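Local coordinates for protein glycosyl hydrolase, family 38 (Enterococcus faecalis, PDB 3LVT) that probably acts as an alpha-mannosidase of glycoside hydrolase family 38, cleaving alpha-linked mannose from carbohydrates, and binds a calcium ion, at residues L408-G413 against I801-A806; K416-T421 against T651-S656; L659-T664 against Y778-H783. All blocks are in the same frame, centred on the assembly; numbering follows the deposited sequence.

Contact 1. Residues L408-G413 against I801-A806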
# COMPACT_ATOMS: atom_id res chain seq x y z
N LEU A 408 -21.08 2.48 -15.54
CA LEU A 408 -20.38 1.93 -14.41
C LEU A 408 -19.29 1.01 -14.88
O LEU A 408 -19.51 0.19 -15.78
CB LEU A 408 -21.31 1.15 -13.51
CG LEU A 408 -22.33 1.99 -12.75
CD1 LEU A 408 -23.27 1.09 -11.93
CD2 LEU A 408 -21.63 3.04 -11.87
N PHE A 409 -18.12 1.13 -14.26
CA PHE A 409 -16.98 0.28 -14.56
C PHE A 409 -16.61 -0.51 -13.33
O PHE A 409 -16.47 0.08 -12.27
CB PHE A 409 -15.79 1.14 -14.93
CG PHE A 409 -15.98 1.94 -16.18
CD1 PHE A 409 -16.51 3.22 -16.12
CD2 PHE A 409 -15.61 1.42 -17.41
CE1 PHE A 409 -16.66 3.97 -17.26
CE2 PHE A 409 -15.77 2.15 -18.56
CZ PHE A 409 -16.29 3.44 -18.48
N ASN A 410 -16.48 -1.83 -13.47
CA ASN A 410 -15.81 -2.65 -12.47
C ASN A 410 -14.38 -2.71 -12.95
O ASN A 410 -14.05 -3.35 -13.96
CB ASN A 410 -16.42 -4.05 -12.31
CG ASN A 410 -15.67 -4.92 -11.25
OD1 ASN A 410 -14.63 -4.52 -10.71
ND2 ASN A 410 -16.22 -6.10 -10.94
N THR A 411 -13.53 -2.01 -12.22
CA THR A 411 -12.17 -1.73 -12.63
C THR A 411 -11.22 -2.67 -11.90
O THR A 411 -10.02 -2.56 -12.00
CB THR A 411 -11.87 -0.25 -12.37
OG1 THR A 411 -11.06 0.28 -13.41
CG2 THR A 411 -11.21 -0.01 -11.04
N SER A 412 -11.81 -3.60 -11.14
CA SER A 412 -11.07 -4.61 -10.39
C SER A 412 -11.19 -5.99 -11.05
O SER A 412 -11.92 -6.16 -12.04
CB SER A 412 -11.64 -4.69 -8.97
OG SER A 412 -12.85 -5.44 -8.95
N GLY A 413 -10.49 -6.97 -10.48
CA GLY A 413 -10.49 -8.33 -11.01
C GLY A 413 -11.49 -9.26 -10.36
O GLY A 413 -11.39 -10.48 -10.48
N ILE A 801 -11.86 -1.05 -3.74
CA ILE A 801 -11.85 -0.56 -5.09
C ILE A 801 -13.28 -0.24 -5.47
O ILE A 801 -14.07 -1.15 -5.68
CB ILE A 801 -11.22 -1.58 -6.08
CG1 ILE A 801 -9.80 -1.97 -5.66
CG2 ILE A 801 -11.22 -1.02 -7.51
CD1 ILE A 801 -9.29 -3.27 -6.25
N PRO A 802 -13.63 1.06 -5.52
CA PRO A 802 -15.00 1.46 -5.85
C PRO A 802 -15.26 1.29 -7.34
O PRO A 802 -14.31 1.25 -8.11
CB PRO A 802 -14.99 2.95 -5.52
CG PRO A 802 -13.55 3.37 -5.81
CD PRO A 802 -12.75 2.22 -5.30
N PHE A 803 -16.53 1.21 -7.75
CA PHE A 803 -16.86 1.42 -9.15
C PHE A 803 -16.50 2.85 -9.58
O PHE A 803 -16.42 3.74 -8.75
CB PHE A 803 -18.36 1.21 -9.41
CG PHE A 803 -18.82 -0.21 -9.19
CD1 PHE A 803 -18.39 -1.24 -10.01
CD2 PHE A 803 -19.72 -0.51 -8.18
CE1 PHE A 803 -18.82 -2.53 -9.81
CE2 PHE A 803 -20.16 -1.81 -7.99
CZ PHE A 803 -19.71 -2.81 -8.80
N THR A 804 -16.27 3.05 -10.87
CA THR A 804 -16.10 4.38 -11.41
C THR A 804 -17.39 4.66 -12.14
O THR A 804 -17.93 3.79 -12.85
CB THR A 804 -14.96 4.45 -12.42
OG1 THR A 804 -13.99 3.43 -12.14
CG2 THR A 804 -14.28 5.81 -12.35
N ALA A 805 -17.90 5.86 -11.94
CA ALA A 805 -19.15 6.24 -12.52
C ALA A 805 -18.93 7.52 -13.31
O ALA A 805 -18.43 8.53 -12.78
CB ALA A 805 -20.17 6.44 -11.45
N ALA A 806 -19.28 7.48 -14.59
CA ALA A 806 -19.22 8.67 -15.40
C ALA A 806 -20.51 8.83 -16.15
O ALA A 806 -21.10 7.84 -16.57
CB ALA A 806 -18.03 8.62 -16.35
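The ring of Phe-803 lies with its edge, not its face, against the backbone of Phe-409 and Asn-410. From CB outwards, Phe-803 first meets the carbonyl oxygen of Phe-409, with CB 3.6 Å from O; the same oxygen sits near the ring plane beside CD1. One atom further on, CE1 reaches CB of Asn-410 at 3.8 Å, and the tip, CZ, meets CB of Lys-416, whose ammonium makes a cation-pi contact with the ring while bonding to the Ile-801 and Ser-798 carbonyls.

Next to this ring the strands pair. Phe-409 N donates to Thr-804 O at 3.0 Å and Thr-804 N returns a bond to Phe-409 O at 3.3 Å. Leu-408 CD2 packs on Ala-805 CB, 3.7 Å away, on the face of the sheet that Phe-409 and Thr-804 do not use. Beyond the strand, Thr-411 CG2 meets Ile-801 CG2 at 3.7 Å, the threonine lying across the isoleucine.

Asn-410 holds its CG anti to the backbone N (chi1 179°), which lets OD1 accept from both N and OG of Ser-412 in an Asx turn; its ND2 bonds to Tyr-414 O and Met-499 O. The whole is an antiparallel strand pair ending in an Asx turn, and it places strand 404-410 between strands 503-511 and 804-807 of the beta-rich C-terminal half.

Contact 2. Residues K416-T421 against T651-S656; sequences KTEVVT and TMIKES
Ile-653 reaches across to strand 416-421 with both branches and overlaps three consecutive residues there. Its CG2 methyl lies against the isopropyl group of Val-419, with Ile-653 CG2 to Val-419 CG2 at 3.8 Å; the two side chains pass side by side, pointing opposite ways. The other branch carries CD1 onto the backbone: CD1 of Ile-653 lies 3.8 Å from CA of Glu-418 and 3.9 Å from O of Thr-417. That reach follows from the first torsion: chi1 of 71° tucks CG1 in over the main chain, leaving CG2 for Val-419 and sending CD1 on to the strand.

Glu-418 starts out away from the turn, but its chain folds at chi2 (69°) and swings the carboxylate back, so that OE2 comes within 4.2 Å of Ile-653 CG2. This is a loose van der Waals approach of a carboxylate oxygen to a methyl group, and the segments meet by van der Waals packing alone. Further along, Thr-417 CG2 rests on CB of Glu-655 at 3.5 Å, the threonine methyl lying across the glutamate side chain. The hydroxyl of Thr-417 is used elsewhere: OG1 bonds to the backbone N of Glu-498. Glu-655 then leads its carboxylate away from the strand.

Ile-653 to Ser-656 is a type I turn, closed by a weak bond from Ser-656 N to Ile-653 O, and Asn-532 also donates its ND2 to that carbonyl. The short strand axes come no closer than 8.1 Å and run at 115° to each other, which suits side-chain packing between separate sheets. Strand 416-430 pairs with strand 484-499, while strand 641-653 lies between strands 601-613 and 659-667; Val-600 and Lys-601 add to the cover over Val-419.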
# COMPACT_ATOMS: atom_id res chain seq x y z
N LYS A 416 -18.04 -7.89 -8.27
CA LYS A 416 -18.31 -6.78 -7.36
C LYS A 416 -19.77 -6.67 -7.07
O LYS A 416 -20.58 -6.62 -7.96
CB LYS A 416 -17.81 -5.46 -7.96
CG LYS A 416 -16.36 -5.11 -7.62
CD LYS A 416 -16.29 -4.45 -6.26
CE LYS A 416 -16.40 -2.92 -6.34
NZ LYS A 416 -16.28 -2.34 -4.96
N THR A 417 -20.10 -6.61 -5.79
CA THR A 417 -21.46 -6.45 -5.35
C THR A 417 -21.50 -5.24 -4.44
O THR A 417 -20.79 -5.20 -3.45
CB THR A 417 -21.90 -7.68 -4.57
OG1 THR A 417 -21.77 -8.84 -5.40
CG2 THR A 417 -23.33 -7.53 -4.13
N GLU A 418 -22.35 -4.28 -4.77
CA GLU A 418 -22.44 -3.05 -3.99
C GLU A 418 -23.69 -2.24 -4.34
O GLU A 418 -24.10 -2.16 -5.50
CB GLU A 418 -21.16 -2.19 -4.19
CG GLU A 418 -21.13 -0.85 -3.42
CD GLU A 418 -21.03 -1.01 -1.92
OE1 GLU A 418 -19.93 -1.35 -1.42
OE2 GLU A 418 -22.04 -0.79 -1.22
N VAL A 419 -24.29 -1.65 -3.32
CA VAL A 419 -25.29 -0.61 -3.51
C VAL A 419 -24.52 0.67 -3.77
O VAL A 419 -23.85 1.19 -2.89
CB VAL A 419 -26.18 -0.44 -2.28
CG1 VAL A 419 -27.07 0.77 -2.46
CG2 VAL A 419 -27.05 -1.68 -2.07
N VAL A 420 -24.61 1.16 -4.99
CA VAL A 420 -23.76 2.24 -5.43
C VAL A 420 -24.61 3.45 -5.71
O VAL A 420 -25.81 3.34 -6.01
CB VAL A 420 -22.93 1.86 -6.70
CG1 VAL A 420 -22.33 0.48 -6.53
CG2 VAL A 420 -23.77 1.89 -7.94
N THR A 421 -23.98 4.62 -5.62
CA THR A 421 -24.64 5.87 -5.91
C THR A 421 -23.99 6.47 -7.14
O THR A 421 -22.80 6.29 -7.37
CB THR A 421 -24.58 6.87 -4.73
OG1 THR A 421 -23.25 7.41 -4.60
CG2 THR A 421 -25.00 6.19 -3.42
N THR A 651 -22.88 -0.46 8.22
CA THR A 651 -23.69 -0.58 6.99
C THR A 651 -23.77 -2.02 6.50
O THR A 651 -22.76 -2.72 6.47
CB THR A 651 -23.09 0.26 5.85
OG1 THR A 651 -23.03 1.62 6.27
CG2 THR A 651 -23.94 0.18 4.58
N MSE A 652 -24.96 -2.42 6.07
CA MSE A 652 -25.18 -3.76 5.50
C MSE A 652 -25.99 -3.69 4.20
O MSE A 652 -26.93 -2.90 4.09
CB MSE A 652 -25.89 -4.65 6.52
CG MSE A 652 -26.37 -5.99 5.97
SE MSE A 652 -27.64 -6.92 7.15
CE MSE A 652 -29.17 -5.79 6.91
N ILE A 653 -25.60 -4.50 3.23
CA ILE A 653 -26.36 -4.66 1.99
C ILE A 653 -26.89 -6.09 1.80
O ILE A 653 -26.28 -7.07 2.22
CB ILE A 653 -25.57 -4.20 0.73
CG1 ILE A 653 -24.43 -5.16 0.40
CG2 ILE A 653 -25.02 -2.80 0.92
CD1 ILE A 653 -23.58 -4.71 -0.78
N LYS A 654 -28.03 -6.18 1.13
CA LYS A 654 -28.77 -7.43 0.88
C LYS A 654 -27.91 -8.59 0.32
O LYS A 654 -27.94 -9.71 0.84
CB LYS A 654 -29.98 -7.10 -0.02
CG LYS A 654 -30.44 -8.15 -1.00
CD LYS A 654 -31.49 -9.05 -0.39
CE LYS A 654 -32.20 -9.89 -1.46
NZ LYS A 654 -33.26 -9.13 -2.21
N GLU A 655 -27.11 -8.29 -0.71
CA GLU A 655 -26.38 -9.32 -1.45
C GLU A 655 -24.98 -9.64 -0.96
O GLU A 655 -24.23 -10.31 -1.66
CB GLU A 655 -26.27 -8.90 -2.92
CG GLU A 655 -27.57 -8.78 -3.67
CD GLU A 655 -28.45 -10.00 -3.51
OE1 GLU A 655 -27.91 -11.10 -3.20
OE2 GLU A 655 -29.67 -9.86 -3.70
N SER A 656 -24.62 -9.14 0.22
CA SER A 656 -23.27 -9.39 0.72
C SER A 656 -23.27 -9.70 2.21
O SER A 656 -24.10 -9.20 2.97
CB SER A 656 -22.35 -8.22 0.40
OG SER A 656 -21.07 -8.38 0.98

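Contact 3. Residues L659-T664 against Y778-H783; sequences LFFETT and YGLSLH
Phe-661 and Tyr-778 face each other as a hydrogen-bonded antiparallel pair, and their side chains fill the crowded face of this strand pairing. CB of Phe-661 sits over one face of the Tyr-778 ring, 3.9 Å from the ring centroid, in a CH-pi contact. The two rings themselves are oblique, with planes at 44° and centroids 5.2 Å apart. Chi1 of Tyr-778, 53°, turns its ring back towards the partner strand and carries OH to Thr-663, whose OG1 sits at the edge of the tyrosine ring, near its plane. Tyr-778 OH and Thr-663 OG1 are hydrogen-bonded at 2.8 Å, and either could give the proton; OG1 is also bonded to the hydroxyl of Thr-648. The far end of the Phe-661 ring, CE2 and CZ, comes to CB of Leu-780, CE2 at 3.9 Å, and Leu-659 continues the same apolar row.

The backbones are stitched at two places: Leu-659 with Leu-780, and Phe-661 with Tyr-778. In each pair both N-H groups are used; Leu-659 N meets Leu-780 O at 3.0 Å and Phe-661 N meets Tyr-778 O at 2.9 Å.

On the other face the two strands offer each other little. There Phe-660 is partly exposed and pairs with Gly-779, which has no side chain to offer, so the Phe-660 ring gains almost nothing from strand 778-783. Glu-662 likewise leans away on that side. The packed face instead looks onto Leu-545, Ile-547, Leu-560 and Phe-562 from strands 545-549 and 555-566. Two antiparallel sheets pressed together over an apolar core are consistent with the galactose-mutarotase-like beta sandwich of the family 38 C-terminal domain.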
# COMPACT_ATOMS: atom_id res chain seq x y z
N LEU A 659 -19.80 -6.58 6.53
CA LEU A 659 -20.21 -5.37 7.26
C LEU A 659 -19.16 -4.28 7.13
O LEU A 659 -17.97 -4.52 7.36
CB LEU A 659 -20.34 -5.66 8.73
CG LEU A 659 -21.67 -6.06 9.31
CD1 LEU A 659 -21.46 -6.15 10.78
CD2 LEU A 659 -22.72 -5.02 8.99
N PHE A 660 -19.60 -3.08 6.79
CA PHE A 660 -18.70 -1.95 6.61
C PHE A 660 -18.78 -0.95 7.78
O PHE A 660 -19.88 -0.58 8.20
CB PHE A 660 -19.08 -1.23 5.32
CG PHE A 660 -18.52 -1.85 4.08
CD1 PHE A 660 -18.19 -1.06 2.99
CD2 PHE A 660 -18.31 -3.20 3.99
CE1 PHE A 660 -17.66 -1.62 1.84
CE2 PHE A 660 -17.78 -3.77 2.84
CZ PHE A 660 -17.46 -2.99 1.77
N PHE A 661 -17.64 -0.51 8.30
CA PHE A 661 -17.66 0.49 9.36
C PHE A 661 -16.86 1.71 8.98
O PHE A 661 -15.77 1.63 8.41
CB PHE A 661 -17.12 -0.04 10.70
CG PHE A 661 -17.43 -1.46 11.00
CD1 PHE A 661 -18.69 -1.85 11.44
CD2 PHE A 661 -16.45 -2.44 10.87
CE1 PHE A 661 -18.96 -3.18 11.73
CE2 PHE A 661 -16.72 -3.77 11.16
CZ PHE A 661 -17.99 -4.13 11.59
N GLU A 662 -17.40 2.86 9.35
CA GLU A 662 -16.77 4.14 9.21
C GLU A 662 -16.81 4.78 10.56
O GLU A 662 -17.89 5.08 11.07
CB GLU A 662 -17.57 5.01 8.27
CG GLU A 662 -16.93 5.17 6.92
CD GLU A 662 -17.66 6.15 6.02
OE1 GLU A 662 -18.24 7.15 6.53
OE2 GLU A 662 -17.62 5.91 4.79
N THR A 663 -15.64 4.98 11.16
CA THR A 663 -15.56 5.61 12.47
C THR A 663 -14.97 7.02 12.33
O THR A 663 -14.02 7.25 11.59
CB THR A 663 -14.73 4.72 13.45
OG1 THR A 663 -15.51 3.57 13.83
CG2 THR A 663 -14.33 5.46 14.71
N THR A 664 -15.56 7.96 13.05
CA THR A 664 -15.11 9.33 13.01
C THR A 664 -14.85 9.89 14.40
O THR A 664 -15.65 9.71 15.33
CB THR A 664 -16.10 10.23 12.25
OG1 THR A 664 -16.39 9.62 11.00
CG2 THR A 664 -15.51 11.59 11.94
N TYR A 778 -13.00 0.36 7.73
CA TYR A 778 -12.65 -1.04 7.93
C TYR A 778 -13.89 -1.90 7.85
O TYR A 778 -14.96 -1.40 7.54
CB TYR A 778 -11.93 -1.22 9.26
CG TYR A 778 -12.66 -0.66 10.46
CD1 TYR A 778 -12.77 0.72 10.66
CD2 TYR A 778 -13.19 -1.51 11.44
CE1 TYR A 778 -13.42 1.23 11.76
CE2 TYR A 778 -13.83 -1.00 12.54
CZ TYR A 778 -13.94 0.38 12.70
OH TYR A 778 -14.57 0.90 13.78
N GLY A 779 -13.77 -3.19 8.12
CA GLY A 779 -14.94 -4.06 8.03
C GLY A 779 -14.77 -5.50 8.46
O GLY A 779 -13.71 -5.93 8.89
N LEU A 780 -15.84 -6.28 8.33
CA LEU A 780 -15.85 -7.61 8.90
C LEU A 780 -16.51 -8.60 7.97
O LEU A 780 -17.47 -8.26 7.27
CB LEU A 780 -16.58 -7.55 10.23
CG LEU A 780 -16.79 -8.79 11.06
CD1 LEU A 780 -16.97 -8.34 12.50
CD2 LEU A 780 -18.03 -9.58 10.57
N SER A 781 -16.00 -9.83 7.98
CA SER A 781 -16.57 -10.94 7.20
C SER A 781 -16.40 -12.24 7.96
O SER A 781 -15.33 -12.52 8.47
CB SER A 781 -15.83 -11.06 5.90
OG SER A 781 -16.72 -11.49 4.91
N LEU A 782 -17.45 -13.03 8.06
CA LEU A 782 -17.39 -14.32 8.73
C LEU A 782 -17.34 -15.42 7.69
O LEU A 782 -17.95 -15.27 6.63
CB LEU A 782 -18.60 -14.53 9.61
CG LEU A 782 -18.97 -13.41 10.57
CD1 LEU A 782 -20.31 -13.75 11.24
CD2 LEU A 782 -17.88 -13.14 11.62
N HIS A 783 -16.63 -16.51 7.98
CA HIS A 783 -16.66 -17.68 7.10
C HIS A 783 -16.78 -18.99 7.87
O HIS A 783 -16.69 -19.01 9.11
CB HIS A 783 -15.46 -17.71 6.13
CG HIS A 783 -14.13 -17.97 6.78
ND1 HIS A 783 -13.19 -16.98 6.98
CD2 HIS A 783 -13.57 -19.11 7.26
CE1 HIS A 783 -12.12 -17.49 7.55
NE2 HIS A 783 -12.33 -18.78 7.75

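Contact 2 stands between the other two. Its centre lies about 14 Å from that of contact 1 and about 13 Å from that of contact 3, while contacts 1 and 3 are about 21 Å apart between centres and do not touch. Lys-416 ties contact 2 to contact 1: its NZ hydrogen-bonds to Ile-801 O at 2.6 Å. Towards contact 3, Thr-651 N and Phe-660 O lie 3.0 Å apart, a probable hydrogen bond between the neighbouring strands 641-653 and 659-667. Along the chain, contacts 2 and 3 follow in series, both inside the loop closed by contact 1. All three lie away from the calcium site at Asn-250, Phe-253 and Tyr-256.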